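Long-range contacts in alpha-1,3-glucanase (Paenibacillus glycanilyticus, PDB 6K0P), which probably hydrolyses the alpha-1,3-glucosidic bonds of alpha-1,3-glucan as a family 87 glycoside hydrolase, its catalytic domain binding nigerose at several places: residues 499-504 / 534-539; 414-419 / 466-471; 201-206 / 228-233. The protein carries 1 engineered substitution. All coordinates share one frame; numbering follows the deposited sequence.

Contact 1: residues 499-504 / 534-539; sequences PNNMVM and PAYGGA
With CG of Asn501 anti to its carbonyl carbon (chi1 -60°) and CG of Tyr536 likewise beside its own backbone N (chi1 -82°), the asparagine amide and the phenol ring end up stacked, their planes only 8° apart. CB of Asn501 sits over the middle of one face, 3.6 Å from the centroid of the Tyr536 ring, in a CH-pi contact. From there the amide lies flat along the ring toward its hydroxyl end, CG of Asn501 lying 3.4 Å from CE1 of Tyr536 and ND2 of Asn501 3.5 Å from CZ of Tyr536. A water molecule ties the same side chain to the other segment, bridging OD1 of Asn501 (2.8 Å) and the carbonyl O of Pro534. In the right-handed parallel beta-helix expected of a pectate-lyase-like domain, coils are joined by loops of varied shape, and here the loop between strands 490-496 and 507-510 meets the approach to strand 537-541. The backbones are linked by N of Met504, which donates to O of Tyr536 over 2.9 Å. Gly537 follows, at backbone angles hardly open to other residues; its CA is 3.4 Å from O of Met504 in a CA-H...O contact, and CG1 of Val503 packs against it at 3.7 Å. The thioether chain of Met504 runs inward, extended beyond CG, to Phe563 and Ile474.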
loop_
_atom_site.group_PDB
_atom_site.type_symbol
_atom_site.label_atom_id
_atom_site.label_comp_id
_atom_site.label_asym_id
_atom_site.label_seq_id
_atom_site.Cartn_x
_atom_site.Cartn_y
_atom_site.Cartn_z
ATOM N N PRO A 499 8.175 3.997 -30.562
ATOM C CA PRO A 499 9.234 3.438 -31.405
ATOM C C PRO A 499 10.607 3.414 -30.726
ATOM O O PRO A 499 11.586 3.042 -31.368
ATOM C CB PRO A 499 9.271 4.422 -32.573
ATOM C CG PRO A 499 8.987 5.731 -31.923
ATOM C CD PRO A 499 8.012 5.444 -30.793
ATOM N N ASN A 500 10.679 3.800 -29.448
ATOM C CA ASN A 500 11.977 3.921 -28.783
ATOM C C ASN A 500 12.742 2.603 -28.793
ATOM O O ASN A 500 13.959 2.591 -29.009
ATOM C CB ASN A 500 11.780 4.428 -27.356
ATOM C CG ASN A 500 10.908 5.668 -27.307
ATOM O OD1 ASN A 500 9.724 5.620 -27.651
ATOM N ND2 ASN A 500 11.494 6.785 -26.897
ATOM N N ASN A 501 12.046 1.489 -28.570
ATOM C CA ASN A 501 12.618 0.146 -28.678
ATOM C C ASN A 501 13.957 0.033 -27.950
ATOM O O ASN A 501 14.963 -0.422 -28.501
ATOM C CB ASN A 501 12.712 -0.311 -30.136
ATOM C CG ASN A 501 11.361 -0.345 -30.811
ATOM O OD1 ASN A 501 10.324 -0.368 -30.140
ATOM N ND2 ASN A 501 11.356 -0.355 -32.139
ATOM N N MET A 502 13.962 0.459 -26.690
ATOM C CA MET A 502 15.159 0.342 -25.872
ATOM C C MET A 502 15.503 -1.125 -25.641
ATOM O O MET A 502 14.648 -1.929 -25.264
ATOM C CB MET A 502 14.952 1.061 -24.539
ATOM C CG MET A 502 14.529 2.525 -24.685
ATOM S SD MET A 502 15.724 3.554 -25.577
ATOM C CE MET A 502 17.002 3.715 -24.340
ATOM N N VAL A 503 16.760 -1.481 -25.883
ATOM C CA VAL A 503 17.192 -2.872 -25.773
ATOM C C VAL A 503 17.372 -3.221 -24.297
ATOM O O VAL A 503 18.274 -2.700 -23.634
ATOM C CB VAL A 503 18.475 -3.129 -26.574
ATOM C CG1 VAL A 503 18.978 -4.541 -26.329
ATOM C CG2 VAL A 503 18.214 -2.913 -28.062
ATOM N N MET A 504 16.520 -4.108 -23.782
ATOM C CA MET A 504 16.660 -4.584 -22.405
ATOM C C MET A 504 17.923 -5.428 -22.276
ATOM O O MET A 504 18.105 -6.393 -23.020
ATOM C CB MET A 504 15.466 -5.466 -22.039
ATOM C CG MET A 504 14.116 -4.797 -22.125
ATOM S SD MET A 504 12.884 -5.835 -21.315
ATOM C CE MET A 504 11.405 -4.889 -21.697
ATOM N N PRO A 534 6.627 -5.280 -30.448
ATOM C CA PRO A 534 7.110 -6.271 -29.477
ATOM C C PRO A 534 8.371 -5.809 -28.745
ATOM O O PRO A 534 8.915 -4.731 -28.987
ATOM C CB PRO A 534 7.398 -7.490 -30.355
ATOM C CG PRO A 534 7.746 -6.899 -31.699
ATOM C CD PRO A 534 6.913 -5.664 -31.845
ATOM N N ALA A 535 8.842 -6.669 -27.842
ATOM C CA ALA A 535 9.894 -6.296 -26.905
ATOM C C ALA A 535 11.272 -6.460 -27.532
ATOM O O ALA A 535 11.480 -7.299 -28.417
ATOM C CB ALA A 535 9.809 -7.150 -25.641
ATOM N N TYR A 536 12.222 -5.658 -27.046
ATOM C CA TYR A 536 13.582 -5.614 -27.572
ATOM C C TYR A 536 14.580 -5.989 -26.487
ATOM O O TYR A 536 14.539 -5.439 -25.379
ATOM C CB TYR A 536 13.916 -4.219 -28.105
ATOM C CG TYR A 536 13.404 -4.001 -29.509
ATOM C CD1 TYR A 536 12.035 -3.906 -29.768
ATOM C CD2 TYR A 536 14.285 -3.908 -30.578
ATOM C CE1 TYR A 536 11.567 -3.721 -31.062
ATOM C CE2 TYR A 536 13.822 -3.731 -31.872
ATOM C CZ TYR A 536 12.469 -3.638 -32.103
ATOM O OH TYR A 536 12.025 -3.451 -33.396
ATOM N N GLY A 537 15.489 -6.902 -26.820
ATOM C CA GLY A 537 16.553 -7.300 -25.919
ATOM C C GLY A 537 16.400 -8.751 -25.523
ATOM O O GLY A 537 16.425 -9.639 -26.378
ATOM N N GLY A 538 16.228 -9.017 -24.240
ATOM C CA GLY A 538 15.985 -10.383 -23.819
ATOM C C GLY A 538 15.964 -10.478 -22.310
ATOM O O GLY A 538 16.137 -9.484 -21.595
ATOM N N ALA A 539 15.734 -11.701 -21.836
ATOM C CA ALA A 539 15.760 -11.983 -20.408
ATOM C C ALA A 539 16.157 -13.433 -20.200
ATOM O O ALA A 539 15.856 -14.293 -21.032
ATOM C CB ALA A 539 14.396 -11.721 -19.747
HETATM O O HOH W 1 8.385 -2.282 -29.708
#

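Contact 2: residues 414-419 / 466-471; sequences TISSYS and WIYGGD. With GLC (alpha-D-glucopyranose), chain C; GLC (alpha-D-glucopyranose), chain B.
Strands 414-416 and 466-469 run parallel, 4.8 Å apart at closest approach and 13° from exact alignment, with Thr414 beside Trp466, Ile415 beside Ile467 and Ser416 beside Tyr468. Ile415 both gives and takes: its N donates to O of Trp466, and its O accepts from N of Tyr468 at 2.8 Å. The ladder ends where Ser417 N donates to O of Tyr468. On the face carrying Thr414 and Ser416, the indole of Trp466 and the ring of Tyr468 project together, CZ2 of the tryptophan lying over the rim of one tyrosine face. CG2 of Thr414 approaches CE3 of Trp466 at 4.0 Å, while OG of Ser416 meets the edge of the Tyr468 ring. Such in-register stacking of strands from successive coils is the building principle of the parallel beta-helix, and a glycan pocket is lined here by Tyr468 on its strand and by Tyr418 in the loop just after strand 414-416. Ser416 OG accepts from N of Tyr418 in an ST turn, after which the Tyr418 side chain, CG anti to the backbone N (chi1 -176°), carries its hydroxyl to 3.3 Å from O5 of the chain C glucose. C6 of the chain B glucose lies at the edge of Trp466, whose NE1 is bonded to Gln495. Farther along, Ser417 OG takes the N-H of Gly470 (2.8 Å) and is also bonded to Arg472 O. The carboxylate of Asp471 grips Ser419 with both oxygens through their syn lone pairs: OD1 accepts from N of Ser419 at 2.7 Å and OD2 from its OG at 2.6 Å.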
loop_
_atom_site.group_PDB
_atom_site.type_symbol
_atom_site.label_atom_id
_atom_site.label_comp_id
_atom_site.label_asym_id
_atom_site.label_seq_id
_atom_site.Cartn_x
_atom_site.Cartn_y
_atom_site.Cartn_z
ATOM N N THR A 414 5.826 -2.979 -10.487
ATOM C CA THR A 414 6.120 -2.292 -11.738
ATOM C C THR A 414 7.605 -1.970 -11.772
ATOM O O THR A 414 8.134 -1.381 -10.821
ATOM C CB THR A 414 5.319 -0.991 -11.829
ATOM O OG1 THR A 414 3.935 -1.298 -11.990
ATOM C CG2 THR A 414 5.783 -0.137 -13.022
ATOM N N ILE A 415 8.274 -2.361 -12.857
ATOM C CA ILE A 415 9.682 -2.052 -13.095
ATOM C C ILE A 415 9.706 -1.347 -14.442
ATOM O O ILE A 415 9.504 -1.991 -15.477
ATOM C CB ILE A 415 10.536 -3.332 -13.115
ATOM C CG1 ILE A 415 10.385 -4.086 -11.789
ATOM C CG2 ILE A 415 12.016 -3.011 -13.361
ATOM C CD1 ILE A 415 11.018 -5.485 -11.774
ATOM N N SER A 416 9.921 -0.030 -14.439
ATOM C CA SER A 416 9.629 0.784 -15.618
ATOM C C SER A 416 10.723 1.800 -15.894
ATOM O O SER A 416 11.162 2.508 -14.983
ATOM C CB SER A 416 8.308 1.542 -15.427
ATOM O OG SER A 416 8.129 2.498 -16.464
ATOM N N SER A 417 11.126 1.900 -17.161
ATOM C CA SER A 417 12.042 2.949 -17.583
ATOM C C SER A 417 11.342 4.065 -18.361
ATOM O O SER A 417 11.991 4.778 -19.135
ATOM C CB SER A 417 13.232 2.363 -18.350
ATOM O OG SER A 417 12.873 1.936 -19.659
ATOM N N TYR A 418 10.039 4.246 -18.156
ATOM C CA TYR A 418 9.340 5.364 -18.780
ATOM C C TYR A 418 9.609 6.653 -18.005
ATOM O O TYR A 418 9.608 6.665 -16.773
ATOM C CB TYR A 418 7.838 5.083 -18.866
ATOM C CG TYR A 418 7.091 6.172 -19.599
ATOM C CD1 TYR A 418 7.452 6.536 -20.890
ATOM C CD2 TYR A 418 6.055 6.854 -18.989
ATOM C CE1 TYR A 418 6.787 7.550 -21.557
ATOM C CE2 TYR A 418 5.377 7.857 -19.649
ATOM C CZ TYR A 418 5.752 8.205 -20.927
ATOM O OH TYR A 418 5.078 9.216 -21.576
ATOM N N SER A 419 9.858 7.742 -18.739
ATOM C CA SER A 419 10.255 9.004 -18.116
ATOM C C SER A 419 9.092 9.811 -17.557
ATOM O O SER A 419 9.320 10.674 -16.698
ATOM C CB SER A 419 11.017 9.865 -19.131
ATOM O OG SER A 419 10.140 10.419 -20.100
ATOM N N TRP A 466 5.471 -6.345 -14.067
ATOM C CA TRP A 466 5.541 -5.710 -15.375
ATOM C C TRP A 466 6.937 -5.137 -15.542
ATOM O O TRP A 466 7.358 -4.278 -14.757
ATOM C CB TRP A 466 4.492 -4.602 -15.456
ATOM C CG TRP A 466 4.356 -3.881 -16.772
ATOM C CD1 TRP A 466 4.559 -4.381 -18.032
ATOM C CD2 TRP A 466 3.943 -2.524 -16.942
ATOM N NE1 TRP A 466 4.304 -3.408 -18.968
ATOM C CE2 TRP A 466 3.921 -2.258 -18.325
ATOM C CE3 TRP A 466 3.592 -1.503 -16.051
ATOM C CZ2 TRP A 466 3.560 -1.009 -18.839
ATOM C CZ3 TRP A 466 3.234 -0.265 -16.556
ATOM C CH2 TRP A 466 3.225 -0.027 -17.936
ATOM N N ILE A 467 7.656 -5.631 -16.546
ATOM C CA ILE A 467 8.977 -5.132 -16.905
ATOM C C ILE A 467 8.782 -4.318 -18.175
ATOM O O ILE A 467 8.577 -4.889 -19.257
ATOM C CB ILE A 467 9.981 -6.269 -17.118
ATOM C CG1 ILE A 467 10.040 -7.208 -15.897
ATOM C CG2 ILE A 467 11.365 -5.677 -17.406
ATOM C CD1 ILE A 467 9.070 -8.408 -15.960
ATOM N N TYR A 468 8.817 -2.991 -18.051
ATOM C CA TYR A 468 8.430 -2.081 -19.127
ATOM C C TYR A 468 9.628 -1.229 -19.513
ATOM O O TYR A 468 10.054 -0.359 -18.743
ATOM C CB TYR A 468 7.282 -1.179 -18.674
ATOM C CG TYR A 468 6.745 -0.216 -19.716
ATOM C CD1 TYR A 468 6.452 -0.639 -21.004
ATOM C CD2 TYR A 468 6.485 1.111 -19.387
ATOM C CE1 TYR A 468 5.929 0.240 -21.954
ATOM C CE2 TYR A 468 5.962 1.995 -20.319
ATOM C CZ TYR A 468 5.690 1.552 -21.607
ATOM O OH TYR A 468 5.172 2.419 -22.547
ATOM N N GLY A 469 10.158 -1.469 -20.710
ATOM C CA GLY A 469 11.148 -0.577 -21.280
ATOM C C GLY A 469 10.419 0.594 -21.894
ATOM O O GLY A 469 9.618 0.403 -22.808
ATOM N N GLY A 470 10.657 1.795 -21.373
ATOM C CA GLY A 470 9.973 2.977 -21.860
ATOM C C GLY A 470 10.831 3.760 -22.831
ATOM O O GLY A 470 11.285 3.219 -23.848
ATOM N N ASP A 471 11.074 5.031 -22.527
ATOM C CA ASP A 471 11.893 5.878 -23.380
ATOM C C ASP A 471 13.319 6.029 -22.878
ATOM O O ASP A 471 14.120 6.712 -23.521
ATOM C CB ASP A 471 11.233 7.251 -23.576
ATOM C CG ASP A 471 10.853 7.924 -22.260
ATOM O OD1 ASP A 471 10.907 7.280 -21.189
ATOM O OD2 ASP A 471 10.480 9.113 -22.307
HETATM C C1 GLC C . 1.823 7.011 -20.211
HETATM C C2 GLC C . 1.620 7.823 -18.935
HETATM C C3 GLC C . 0.518 8.852 -19.134
HETATM C C4 GLC C . 0.791 9.682 -20.382
HETATM C C5 GLC C . 1.072 8.796 -21.595
HETATM C C6 GLC C . 1.516 9.639 -22.786
HETATM O O2 GLC C . 1.306 6.970 -17.855
HETATM O O3 GLC C . 0.450 9.689 -18.000
HETATM O O4 GLC C . -0.318 10.512 -20.653
HETATM O O5 GLC C . 2.093 7.864 -21.308
HETATM O O6 GLC C . 1.821 8.794 -23.873
HETATM C C1 GLC B . -0.693 3.911 -22.861
HETATM C C2 GLC B . -0.509 5.099 -21.968
HETATM C C3 GLC B . 0.884 5.223 -21.409
HETATM C C4 GLC B . 1.264 3.900 -20.801
HETATM C C5 GLC B . 1.208 2.866 -21.904
HETATM C C6 GLC B . 1.548 1.509 -21.357
HETATM O O1 GLC B . -0.095 4.184 -23.981
HETATM O O2 GLC B . -0.882 6.290 -22.639
HETATM O O3 GLC B . 0.738 6.049 -20.281
HETATM O O4 GLC B . 2.573 3.937 -20.239
HETATM O O5 GLC B . -0.093 2.762 -22.388
HETATM O O6 GLC B . 1.368 0.465 -22.271
#

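Contact 3: residues 201-206 / 228-233; sequences TEFRQD and YGRATE. With SO4 (sulfate ion), chain F.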
loop_
_atom_site.group_PDB
_atom_site.type_symbol
_atom_site.label_atom_id
_atom_site.label_comp_id
_atom_site.label_asym_id
_atom_site.label_seq_id
_atom_site.Cartn_x
_atom_site.Cartn_y
_atom_site.Cartn_z
ATOM N N THR A 201 7.711 25.385 20.365
ATOM C CA THR A 201 8.358 26.665 20.643
ATOM C C THR A 201 9.172 26.592 21.929
ATOM O O THR A 201 10.322 27.047 21.979
ATOM C CB THR A 201 7.312 27.776 20.715
ATOM O OG1 THR A 201 6.697 27.925 19.432
ATOM C CG2 THR A 201 7.966 29.103 21.102
ATOM N N GLU A 202 8.591 26.008 22.982
ATOM C CA GLU A 202 9.328 25.833 24.228
ATOM C C GLU A 202 10.563 24.966 24.014
ATOM O O GLU A 202 11.633 25.238 24.572
ATOM C CB GLU A 202 8.399 25.221 25.279
ATOM C CG GLU A 202 8.997 25.120 26.658
ATOM C CD GLU A 202 8.027 24.536 27.669
ATOM O OE1 GLU A 202 6.796 24.706 27.487
ATOM O OE2 GLU A 202 8.511 23.897 28.633
ATOM N N PHE A 203 10.439 23.915 23.199
ATOM C CA PHE A 203 11.598 23.087 22.888
ATOM C C PHE A 203 12.678 23.889 22.166
ATOM O O PHE A 203 13.860 23.815 22.520
ATOM C CB PHE A 203 11.169 21.862 22.067
ATOM C CG PHE A 203 12.236 21.361 21.133
ATOM C CD1 PHE A 203 13.241 20.512 21.582
ATOM C CD2 PHE A 203 12.256 21.759 19.799
ATOM C CE1 PHE A 203 14.238 20.060 20.726
ATOM C CE2 PHE A 203 13.251 21.315 18.941
ATOM C CZ PHE A 203 14.236 20.468 19.396
ATOM N N ARG A 204 12.295 24.653 21.139
ATOM C CA ARG A 204 13.298 25.364 20.349
ATOM C C ARG A 204 14.077 26.347 21.208
ATOM O O ARG A 204 15.295 26.497 21.045
ATOM C CB ARG A 204 12.650 26.081 19.157
ATOM C CG ARG A 204 12.234 25.171 17.996
ATOM C CD ARG A 204 11.890 25.993 16.748
ATOM N NE ARG A 204 11.135 27.181 17.126
ATOM C CZ ARG A 204 9.815 27.225 17.236
ATOM N NH1 ARG A 204 9.083 26.144 16.976
ATOM N NH2 ARG A 204 9.221 28.355 17.600
ATOM N N GLN A 205 13.401 26.992 22.155
ATOM C CA GLN A 205 14.006 28.058 22.946
ATOM C C GLN A 205 14.755 27.563 24.174
ATOM O O GLN A 205 15.287 28.391 24.924
ATOM C CB GLN A 205 12.936 29.079 23.352
ATOM C CG GLN A 205 12.367 29.826 22.158
ATOM C CD GLN A 205 11.190 30.720 22.505
ATOM O OE1 GLN A 205 10.767 30.795 23.659
ATOM N NE2 GLN A 205 10.648 31.394 21.500
ATOM N N ASP A 206 14.820 26.252 24.400
ATOM C CA ASP A 206 15.511 25.687 25.560
ATOM C C ASP A 206 16.405 24.544 25.083
ATOM O O ASP A 206 15.925 23.439 24.809
ATOM C CB ASP A 206 14.521 25.231 26.626
ATOM C CG ASP A 206 15.202 24.782 27.904
ATOM O OD1 ASP A 206 16.420 24.511 27.886
ATOM O OD2 ASP A 206 14.506 24.703 28.932
ATOM N N TYR A 228 12.045 23.104 12.856
ATOM C CA TYR A 228 13.209 23.897 12.484
ATOM C C TYR A 228 14.014 24.150 13.754
ATOM O O TYR A 228 13.709 23.597 14.817
ATOM C CB TYR A 228 12.797 25.173 11.728
ATOM C CG TYR A 228 11.887 26.108 12.503
ATOM C CD1 TYR A 228 10.531 25.838 12.638
ATOM C CD2 TYR A 228 12.384 27.267 13.088
ATOM C CE1 TYR A 228 9.693 26.694 13.348
ATOM C CE2 TYR A 228 11.555 28.134 13.789
ATOM C CZ TYR A 228 10.214 27.843 13.915
ATOM O OH TYR A 228 9.381 28.690 14.605
ATOM N N GLY A 229 15.048 24.980 13.646
ATOM C CA GLY A 229 15.933 25.218 14.771
ATOM C C GLY A 229 17.025 24.171 14.849
ATOM O O GLY A 229 18.199 24.466 14.612
ATOM N N ARG A 230 16.643 22.937 15.173
ATOM C CA ARG A 230 17.588 21.834 15.289
ATOM C C ARG A 230 16.814 20.526 15.210
ATOM O O ARG A 230 15.578 20.515 15.194
ATOM C CB ARG A 230 18.377 21.916 16.604
ATOM C CG ARG A 230 17.534 21.756 17.850
ATOM C CD ARG A 230 18.377 22.059 19.095
ATOM N NE ARG A 230 17.688 21.733 20.344
ATOM C CZ ARG A 230 16.872 22.562 20.982
ATOM N NH1 ARG A 230 16.624 23.771 20.488
ATOM N NH2 ARG A 230 16.305 22.184 22.119
ATOM N N ALA A 231 17.561 19.422 15.158
ATOM C CA ALA A 231 16.947 18.099 15.159
ATOM C C ALA A 231 16.006 17.975 16.350
ATOM O O ALA A 231 16.353 18.346 17.475
ATOM C CB ALA A 231 18.031 17.021 15.232
ATOM N N THR A 232 14.807 17.457 16.090
ATOM C CA THR A 232 13.709 17.437 17.049
ATOM C C THR A 232 13.198 16.011 17.177
ATOM O O THR A 232 13.055 15.307 16.175
ATOM C CB THR A 232 12.561 18.292 16.497
ATOM O OG1 THR A 232 13.038 19.616 16.213
ATOM C CG2 THR A 232 11.391 18.368 17.468
ATOM N N GLU A 233 12.921 15.580 18.403
ATOM C CA GLU A 233 12.234 14.316 18.639
ATOM C C GLU A 233 10.773 14.609 18.951
ATOM O O GLU A 233 10.471 15.460 19.794
ATOM C CB GLU A 233 12.868 13.577 19.813
ATOM C CG GLU A 233 14.297 13.149 19.568
ATOM C CD GLU A 233 14.883 12.421 20.751
ATOM O OE1 GLU A 233 14.152 11.637 21.390
ATOM O OE2 GLU A 233 16.079 12.640 21.044
HETATM S S SO4 F . 12.225 30.904 18.018
HETATM O O1 SO4 F . 12.094 32.088 17.172
HETATM O O2 SO4 F . 12.715 29.784 17.211
HETATM O O3 SO4 F . 13.191 31.178 19.081
HETATM O O4 SO4 F . 10.926 30.586 18.606
#
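Phe203 is sandwiched: the guanidinium of Arg230 covers one face off-centre, in a cation-pi contact with CZ of Arg230 4.0 Å from the centroid of the Phe203 ring, and CG2 of Thr232 lies over the opposite face in a CH-pi contact, with O of Ala231 at the edge. The planes of ring and guanidinium are 31° apart. Arg230 reaches back from its loop with an extended chain to the end of helix 196-204, where NH2 donates to O of Phe203 at 3.0 Å and NH1 to O of Arg204 at 3.1 Å; NH2 is also hydrogen-bonded to Lys209 O and, weakly, to O of Asp206. An arginine from the loop between strands 224-227 and 233-236 thus binds carbonyls in the helix's last turn, joining it to the neighbouring parallel beta-helix coils; Phe203 O takes both Arg230 NH2 and Asp206 N, from opposite faces of its plane. The second arginine is also layered. Tyr228 OH sits 3.0 Å above the centre of the Arg204 guanidinium, and CD of Arg204 packs over the tyrosine ring. A bend at chi3 (-41°) turns the Arg204 guanidinium edge to a sulfate, probably from the crystallisation liquor, with NE bonded to its O2 and NH2 to its O4; Gln205 NE2 shares O4.

Contacts 1 and 2 are neighbours on the same side of the chain's centre, their own centres 11 Å apart, and they touch directly: ND2 of Asn500 packs 3.4 Å from CB of Asp471, CG of Met502 3.4 Å from O of Gly470, and CE of Met504 reaches O of Ile467. Contact 2 supplies Tyr418 and Tyr468 to a glycan pocket that also includes Gln460, Gln495 and Glu529, all three hydrogen-bonded to glucose. Contact 1 is farther from the sugar, the Met504 side chain about 11 Å from a bound glucose. Contact 3 belongs to the other end of the domain, its centre 43 Å from that of contact 2 and 53 Å from that of contact 1.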